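Local coordinates for protein glycinin A3B4 subunit (Glycine max, PDB 2D5F) that probably serves as a seed storage reserve, an 11S globulin of two cupin domains that assembles into hexamers, at residues 33-38 against 173-178; 209-214 against 219-224. All blocks are in the same frame, centred on the assembly; numbering follows the deposited sequence.

Contact 1. Residues 33-38 against 173-178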
ATOM      1  N   TRP B  33      23.897   8.283 -27.312  1.00 21.04           N
ATOM      2  CA  TRP B  33      25.151   8.249 -26.565  1.00 18.05           C
ATOM      3  C   TRP B  33      25.424   6.752 -26.427  1.00 23.38           C
ATOM      4  O   TRP B  33      24.498   5.982 -26.165  1.00 26.50           O
ATOM      5  CB  TRP B  33      24.972   8.869 -25.176  1.00 20.67           C
ATOM      6  CG  TRP B  33      25.064  10.389 -25.124  1.00 20.06           C
ATOM      7  CD1 TRP B  33      26.114  11.129 -24.643  1.00 20.68           C
ATOM      8  CD2 TRP B  33      24.054  11.333 -25.512  1.00 15.04           C
ATOM      9  NE1 TRP B  33      25.816  12.471 -24.702  1.00 22.82           N
ATOM     10  CE2 TRP B  33      24.562  12.626 -25.234  1.00 21.50           C
ATOM     11  CE3 TRP B  33      22.769  11.214 -26.070  1.00 18.12           C
ATOM     12  CZ2 TRP B  33      23.827  13.794 -25.488  1.00 19.63           C
ATOM     13  CZ3 TRP B  33      22.034  12.379 -26.325  1.00 18.69           C
ATOM     14  CH2 TRP B  33      22.570  13.651 -26.035  1.00 20.75           C
ATOM     15  N   ASN B  34      26.667   6.330 -26.637  1.00 22.63           N
ATOM     16  CA  ASN B  34      27.018   4.915 -26.520  1.00 23.57           C
ATOM     17  C   ASN B  34      26.752   4.480 -25.073  1.00 23.36           C
ATOM     18  O   ASN B  34      27.284   5.076 -24.134  1.00 22.99           O
ATOM     19  CB  ASN B  34      28.499   4.714 -26.855  1.00 24.81           C
ATOM     20  CG  ASN B  34      28.876   3.252 -26.978  1.00 31.54           C
ATOM     21  OD1 ASN B  34      28.530   2.435 -26.125  1.00 28.80           O
ATOM     22  ND2 ASN B  34      29.598   2.916 -28.042  1.00 27.50           N
ATOM     23  N   SER B  35      25.947   3.440 -24.888  1.00 19.73           N
ATOM     24  CA  SER B  35      25.627   2.986 -23.537  1.00 24.58           C
ATOM     25  C   SER B  35      26.819   2.357 -22.806  1.00 24.53           C
ATOM     26  O   SER B  35      26.733   2.057 -21.618  1.00 27.75           O
ATOM     27  CB  SER B  35      24.463   1.986 -23.576  1.00 19.48           C
ATOM     28  OG  SER B  35      24.821   0.829 -24.308  1.00 28.58           O
ATOM     29  N   GLN B  36      27.935   2.181 -23.506  1.00 23.81           N
ATOM     30  CA  GLN B  36      29.102   1.568 -22.892  1.00 23.75           C
ATOM     31  C   GLN B  36      30.107   2.513 -22.239  1.00 21.50           C
ATOM     32  O   GLN B  36      31.132   2.072 -21.730  1.00 25.72           O
ATOM     33  CB  GLN B  36      29.786   0.644 -23.901  1.00 29.02           C
ATOM     34  CG  GLN B  36      28.965  -0.620 -24.154  1.00 33.92           C
ATOM     35  CD  GLN B  36      29.449  -1.426 -25.340  1.00 45.15           C
ATOM     36  OE1 GLN B  36      28.971  -2.535 -25.585  1.00 48.20           O
ATOM     37  NE2 GLN B  36      30.394  -0.872 -26.091  1.00 53.31           N
ATOM     38  N   HIS B  37      29.822   3.811 -22.253  1.00 26.31           N
ATOM     39  CA  HIS B  37      30.695   4.764 -21.578  1.00 25.78           C
ATOM     40  C   HIS B  37      30.644   4.355 -20.110  1.00 23.88           C
ATOM     41  O   HIS B  37      29.561   4.097 -19.575  1.00 19.36           O
ATOM     42  CB  HIS B  37      30.161   6.196 -21.703  1.00 20.07           C
ATOM     43  CG  HIS B  37      30.493   6.856 -23.002  1.00 32.66           C
ATOM     44  ND1 HIS B  37      29.547   7.123 -23.968  1.00 31.87           N
ATOM     45  CD2 HIS B  37      31.676   7.281 -23.505  1.00 26.06           C
ATOM     46  CE1 HIS B  37      30.133   7.682 -25.011  1.00 31.88           C
ATOM     47  NE2 HIS B  37      31.425   7.789 -24.756  1.00 35.77           N
ATOM     48  N   PRO B  38      31.802   4.286 -19.440  1.00 24.10           N
ATOM     49  CA  PRO B  38      31.771   3.894 -18.028  1.00 24.52           C
ATOM     50  C   PRO B  38      30.831   4.709 -17.136  1.00 21.11           C
ATOM     51  O   PRO B  38      30.244   4.168 -16.198  1.00 23.61           O
ATOM     52  CB  PRO B  38      33.249   3.978 -17.596  1.00 23.58           C
ATOM     53  CG  PRO B  38      33.925   4.777 -18.692  1.00 32.07           C
ATOM     54  CD  PRO B  38      33.186   4.375 -19.932  1.00 24.22           C
ATOM     55  N   HIS B 173      21.233   1.968 -31.544  1.00 27.03           N
ATOM     56  CA  HIS B 173      22.286   1.736 -30.567  1.00 26.40           C
ATOM     57  C   HIS B 173      23.170   0.639 -31.132  1.00 28.87           C
ATOM     58  O   HIS B 173      23.075  -0.522 -30.737  1.00 31.81           O
ATOM     59  CB  HIS B 173      21.680   1.326 -29.218  1.00 24.95           C
ATOM     60  CG  HIS B 173      20.631   2.274 -28.727  1.00 20.25           C
ATOM     61  ND1 HIS B 173      19.304   2.169 -29.090  1.00 30.82           N
ATOM     62  CD2 HIS B 173      20.723   3.385 -27.959  1.00 16.21           C
ATOM     63  CE1 HIS B 173      18.625   3.177 -28.570  1.00 21.54           C
ATOM     64  NE2 HIS B 173      19.464   3.931 -27.881  1.00 22.67           N
ATOM     65  N   PRO B 174      24.043   1.004 -32.085  1.00 29.46           N
ATOM     66  CA  PRO B 174      24.968   0.087 -32.754  1.00 29.99           C
ATOM     67  C   PRO B 174      25.909  -0.663 -31.827  1.00 32.26           C
ATOM     68  O   PRO B 174      26.288  -1.800 -32.111  1.00 33.23           O
ATOM     69  CB  PRO B 174      25.707   1.001 -33.729  1.00 28.68           C
ATOM     70  CG  PRO B 174      25.719   2.306 -33.021  1.00 26.44           C
ATOM     71  CD  PRO B 174      24.308   2.394 -32.496  1.00 18.51           C
ATOM     72  N   GLU B 175      26.283  -0.039 -30.718  1.00 25.55           N
ATOM     73  CA  GLU B 175      27.186  -0.690 -29.786  1.00 30.31           C
ATOM     74  C   GLU B 175      26.625  -2.020 -29.282  1.00 29.96           C
ATOM     75  O   GLU B 175      27.375  -2.850 -28.774  1.00 35.05           O
ATOM     76  CB  GLU B 175      27.493   0.228 -28.595  1.00 32.16           C
ATOM     77  CG  GLU B 175      26.387   0.342 -27.548  1.00 32.44           C
ATOM     78  CD  GLU B 175      25.368   1.426 -27.851  1.00 35.48           C
ATOM     79  OE1 GLU B 175      24.595   1.764 -26.929  1.00 29.33           O
ATOM     80  OE2 GLU B 175      25.332   1.937 -28.994  1.00 30.48           O
ATOM     81  N   THR B 176      25.319  -2.231 -29.438  1.00 28.66           N
ATOM     82  CA  THR B 176      24.693  -3.473 -28.978  1.00 34.86           C
ATOM     83  C   THR B 176      24.784  -4.618 -29.986  1.00 41.54           C
ATOM     84  O   THR B 176      24.542  -5.775 -29.637  1.00 39.09           O
ATOM     85  CB  THR B 176      23.190  -3.283 -28.643  1.00 35.28           C
ATOM     86  OG1 THR B 176      22.471  -2.926 -29.830  1.00 27.27           O
ATOM     87  CG2 THR B 176      23.004  -2.206 -27.580  1.00 31.79           C
ATOM     88  N   MET B 177      25.124  -4.307 -31.231  1.00 46.31           N
ATOM     89  CA  MET B 177      25.214  -5.347 -32.248  1.00 53.94           C
ATOM     90  C   MET B 177      26.446  -6.222 -32.096  1.00 57.59           C
ATOM     91  O   MET B 177      26.649  -7.164 -32.864  1.00 62.48           O
ATOM     92  CB  MET B 177      25.171  -4.737 -33.650  1.00 55.20           C
ATOM     93  CG  MET B 177      23.822  -4.116 -33.993  1.00 59.78           C
ATOM     94  SD  MET B 177      22.432  -5.068 -33.309  1.00 72.07           S
ATOM     95  CE  MET B 177      22.704  -6.688 -34.060  1.00 68.47           C
ATOM     96  N   GLN B 178      27.266  -5.915 -31.097  1.00 59.27           N
ATOM     97  CA  GLN B 178      28.461  -6.701 -30.844  1.00 65.09           C
ATOM     98  C   GLN B 178      28.198  -7.732 -29.748  1.00 65.49           C
ATOM     99  O   GLN B 178      27.429  -8.677 -29.939  1.00 60.90           O
ATOM    100  CB  GLN B 178      29.625  -5.794 -30.440  1.00 65.85           C
ATOM    101  CG  GLN B 178      30.868  -6.563 -30.028  1.00 73.00           C
ATOM    102  CD  GLN B 178      31.113  -7.775 -30.912  1.00 78.32           C
ATOM    103  OE1 GLN B 178      31.163  -7.664 -32.140  1.00 84.21           O
ATOM    104  NE2 GLN B 178      31.267  -8.941 -30.289  1.00 76.68           N
TER
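In the type I beta turn N34-H37, which links strand 28-32 to helix 38-43 of the first cupin domain, S35 holds the carboxylate of E175, a residue of the short 3-10 segment 174-176. Two donors of one residue share a single oxygen. S35 OG donates to E175 OE1 at 2.8 Å, meeting the anti lone pair of that carboxylate oxygen, while S35 N, 3.0 Å from the same OE1, comes in from above the carboxylate plane on a nearly straight N-H bond (167°). The glutamate chain bends at chi2 (-88°), which brings its acid group to the backbone N and OG of S35. N34 packs along the aliphatic part of that chain, its OD1 3.3 Å from E175 CG, with amide and carboxylate planes 35° apart. That OD1 also accepts from Q36 N at 2.7 Å, an Asx turn that fixes the rotation of the amide. Q36 borders the other end of the patch, its NE2 4.0 Å from E175 CB. T176 O accepts a hydrogen bond from Q10 NE2 of a second subunit, so the 3-10 segment is held from there too. With both S35 bonds ending on OE1, negative charge would probably be drawn toward that oxygen.

Contact 2. Residues 209-214 against 219-224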
ATOM      1  N   SER B 209       5.743 -13.772 -42.143  1.00 25.84           N
ATOM      2  CA  SER B 209       5.461 -13.872 -43.574  1.00 32.03           C
ATOM      3  C   SER B 209       4.154 -13.153 -43.884  1.00 32.10           C
ATOM      4  O   SER B 209       3.254 -13.115 -43.042  1.00 28.94           O
ATOM      5  CB  SER B 209       5.327 -15.338 -43.982  1.00 31.96           C
ATOM      6  OG  SER B 209       4.143 -15.895 -43.436  1.00 33.99           O
ATOM      7  N   LYS B 210       4.035 -12.592 -45.087  1.00 23.59           N
ATOM      8  CA  LYS B 210       2.808 -11.887 -45.453  1.00 27.84           C
ATOM      9  C   LYS B 210       1.606 -12.818 -45.392  1.00 22.78           C
ATOM     10  O   LYS B 210       0.498 -12.396 -45.068  1.00 28.90           O
ATOM     11  CB  LYS B 210       2.909 -11.271 -46.857  1.00 31.73           C
ATOM     12  CG  LYS B 210       3.052 -12.266 -48.005  1.00 40.68           C
ATOM     13  CD  LYS B 210       3.053 -11.538 -49.360  1.00 40.83           C
ATOM     14  CE  LYS B 210       3.565 -12.432 -50.481  1.00 42.34           C
ATOM     15  NZ  LYS B 210       2.847 -13.736 -50.501  1.00 44.79           N
ATOM     16  N   HIS B 211       1.827 -14.088 -45.701  1.00 27.30           N
ATOM     17  CA  HIS B 211       0.739 -15.050 -45.669  1.00 31.44           C
ATOM     18  C   HIS B 211       0.164 -15.184 -44.263  1.00 33.12           C
ATOM     19  O   HIS B 211      -1.056 -15.195 -44.081  1.00 26.53           O
ATOM     20  CB  HIS B 211       1.215 -16.421 -46.142  1.00 33.05           C
ATOM     21  CG  HIS B 211       0.163 -17.481 -46.047  1.00 45.76           C
ATOM     22  ND1 HIS B 211       0.324 -18.625 -45.297  1.00 44.22           N
ATOM     23  CD2 HIS B 211      -1.079 -17.554 -46.585  1.00 43.40           C
ATOM     24  CE1 HIS B 211      -0.774 -19.358 -45.374  1.00 47.04           C
ATOM     25  NE2 HIS B 211      -1.640 -18.730 -46.150  1.00 46.97           N
ATOM     26  N   PHE B 212       1.047 -15.297 -43.275  1.00 26.78           N
ATOM     27  CA  PHE B 212       0.598 -15.442 -41.895  1.00 30.89           C
ATOM     28  C   PHE B 212      -0.009 -14.148 -41.368  1.00 27.33           C
ATOM     29  O   PHE B 212      -0.985 -14.179 -40.614  1.00 30.99           O
ATOM     30  CB  PHE B 212       1.751 -15.887 -40.992  1.00 25.35           C
ATOM     31  CG  PHE B 212       1.324 -16.186 -39.582  1.00 32.59           C
ATOM     32  CD1 PHE B 212       1.452 -15.229 -38.582  1.00 33.40           C
ATOM     33  CD2 PHE B 212       0.758 -17.416 -39.263  1.00 31.62           C
ATOM     34  CE1 PHE B 212       1.021 -15.494 -37.280  1.00 26.65           C
ATOM     35  CE2 PHE B 212       0.323 -17.689 -37.965  1.00 34.29           C
ATOM     36  CZ  PHE B 212       0.457 -16.722 -36.973  1.00 31.28           C
ATOM     37  N   LEU B 213       0.560 -13.012 -41.758  1.00 23.02           N
ATOM     38  CA  LEU B 213       0.015 -11.738 -41.314  1.00 28.44           C
ATOM     39  C   LEU B 213      -1.360 -11.591 -41.943  1.00 35.18           C
ATOM     40  O   LEU B 213      -2.298 -11.107 -41.304  1.00 35.34           O
ATOM     41  CB  LEU B 213       0.914 -10.571 -41.738  1.00 22.74           C
ATOM     42  CG  LEU B 213       2.271 -10.470 -41.023  1.00 35.98           C
ATOM     43  CD1 LEU B 213       2.985  -9.195 -41.451  1.00 23.95           C
ATOM     44  CD2 LEU B 213       2.064 -10.476 -39.503  1.00 28.84           C
ATOM     45  N   ALA B 214      -1.478 -12.027 -43.194  1.00 32.26           N
ATOM     46  CA  ALA B 214      -2.744 -11.947 -43.912  1.00 32.24           C
ATOM     47  C   ALA B 214      -3.825 -12.703 -43.144  1.00 33.01           C
ATOM     48  O   ALA B 214      -4.930 -12.192 -42.954  1.00 36.56           O
ATOM     49  CB  ALA B 214      -2.588 -12.521 -45.324  1.00 29.12           C
ATOM     50  N   THR B 219      -6.752 -10.028 -43.433  1.00 39.76           N
ATOM     51  CA  THR B 219      -6.607  -9.058 -44.504  1.00 37.68           C
ATOM     52  C   THR B 219      -6.061  -9.769 -45.739  1.00 36.32           C
ATOM     53  O   THR B 219      -5.795 -10.969 -45.698  1.00 35.44           O
ATOM     54  CB  THR B 219      -5.634  -7.941 -44.084  1.00 42.40           C
ATOM     55  OG1 THR B 219      -5.593  -6.935 -45.098  1.00 52.07           O
ATOM     56  CG2 THR B 219      -4.234  -8.503 -43.878  1.00 40.41           C
ATOM     57  N   ASN B 220      -5.905  -9.036 -46.838  1.00 39.71           N
ATOM     58  CA  ASN B 220      -5.366  -9.623 -48.062  1.00 44.48           C
ATOM     59  C   ASN B 220      -3.841  -9.587 -47.992  1.00 44.00           C
ATOM     60  O   ASN B 220      -3.274  -8.808 -47.224  1.00 47.56           O
ATOM     61  CB  ASN B 220      -5.857  -8.851 -49.288  1.00 46.66           C
ATOM     62  CG  ASN B 220      -5.692  -7.358 -49.137  1.00 50.83           C
ATOM     63  OD1 ASN B 220      -6.380  -6.723 -48.334  1.00 48.85           O
ATOM     64  ND2 ASN B 220      -4.768  -6.784 -49.903  1.00 50.09           N
ATOM     65  N   GLU B 221      -3.176 -10.421 -48.787  1.00 45.31           N
ATOM     66  CA  GLU B 221      -1.715 -10.471 -48.775  1.00 45.70           C
ATOM     67  C   GLU B 221      -1.051  -9.199 -49.279  1.00 42.99           C
ATOM     68  O   GLU B 221       0.123  -8.958 -49.003  1.00 47.27           O
ATOM     69  CB  GLU B 221      -1.215 -11.676 -49.573  1.00 41.46           C
ATOM     70  CG  GLU B 221      -1.701 -12.997 -49.007  1.00 42.59           C
ATOM     71  CD  GLU B 221      -0.781 -14.150 -49.333  1.00 51.67           C
ATOM     72  OE1 GLU B 221      -1.115 -15.293 -48.957  1.00 56.34           O
ATOM     73  OE2 GLU B 221       0.278 -13.919 -49.957  1.00 58.36           O
ATOM     74  N   ASP B 222      -1.794  -8.386 -50.019  1.00 46.83           N
ATOM     75  CA  ASP B 222      -1.245  -7.131 -50.513  1.00 48.45           C
ATOM     76  C   ASP B 222      -1.044  -6.209 -49.315  1.00 45.97           C
ATOM     77  O   ASP B 222       0.026  -5.622 -49.138  1.00 39.99           O
ATOM     78  CB  ASP B 222      -2.201  -6.468 -51.504  1.00 56.73           C
ATOM     79  CG  ASP B 222      -1.769  -5.059 -51.866  1.00 68.96           C
ATOM     80  OD1 ASP B 222      -0.733  -4.910 -52.555  1.00 73.82           O
ATOM     81  OD2 ASP B 222      -2.457  -4.098 -51.449  1.00 68.08           O
ATOM     82  N   THR B 223      -2.087  -6.087 -48.497  1.00 43.56           N
ATOM     83  CA  THR B 223      -2.034  -5.251 -47.303  1.00 40.37           C
ATOM     84  C   THR B 223      -0.975  -5.806 -46.351  1.00 34.65           C
ATOM     85  O   THR B 223      -0.164  -5.059 -45.807  1.00 37.70           O
ATOM     86  CB  THR B 223      -3.397  -5.229 -46.575  1.00 36.79           C
ATOM     87  OG1 THR B 223      -4.391  -4.667 -47.439  1.00 44.04           O
ATOM     88  CG2 THR B 223      -3.318  -4.398 -45.299  1.00 39.56           C
ATOM     89  N   ALA B 224      -0.980  -7.124 -46.175  1.00 35.85           N
ATOM     90  CA  ALA B 224      -0.034  -7.790 -45.286  1.00 37.31           C
ATOM     91  C   ALA B 224       1.418  -7.568 -45.698  1.00 38.82           C
ATOM     92  O   ALA B 224       2.290  -7.420 -44.840  1.00 35.83           O
ATOM     93  CB  ALA B 224      -0.340  -9.284 -45.217  1.00 28.43           C
TER
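The imidazole of H211 has the carboxylate of E221 at its edge: E221 OE1 sits near the ring plane, 3.3 Å from H211 CD2, and the two flat groups are turned 55° from each other. H211 CG stands anti to the backbone N, which carries the ring outward along the flank of its helix. The setting is a pair of short consecutive helices, 210-216 and 221-226, joined by a brief connection and packed against each other. E221 stretches from the start of the second helix back to the first turn of the first, extended beyond CG, and spreads its two oxygens over neighbouring residues. While OE1 faces the histidine, E221 OE2 forms a salt bridge with K210 NZ at 2.6 Å, met nearly along the C-O axis. The lysine bends at chi4 (52°) to bring its ammonium round, and the two chains cross at about a right angle. The acid could slightly favour a protonated H211, though no ring nitrogen meets it and K210 already offsets its charge.

Between the helices the fit is made by small side chains. A224 CB points into the first helix and packs 3.2 Å from K210 O, the oxygen that accepts the helical bond of A214 N. L213 CB and A214 CB both approach A224 CB, the latter at 3.9 Å, and E221 CG packs on A214 CB. S209 caps the first helix through its OG, which accepts from F212 N. A second subunit covers another side of the helix pair, with its R402 against S209 and F212 and its L473 against T223. Where the chain turns back, T219 N donates to A214 O at 2.9 Å, in the carbonyl plane and with an N-H angle of 164°.

How the contacts relate
From the N terminus, the chain leaves strand 28-32, makes the turn 33-38 and runs through most of the strands of the first cupin domain before 173-178 comes back to meet it. Contact 1 thus closes a long loop, its ends 135 residues apart. An unmodelled gap, 179-199, follows, and only then does contact 2 open, closing the short connection between two consecutive helices, its segments 5 residues apart. The two loops are in series, neither nested nor crossed. The centres of contact 1 and contact 2 lie about 35 Å apart, and the nearest atoms of contact 1 and contact 2 about 20 Å apart. Contact 1 ties the turn after strand 28-32 to the loop that follows strand 163-164; contact 2 joins two helices at the chain's periphery. Both touch a second subunit.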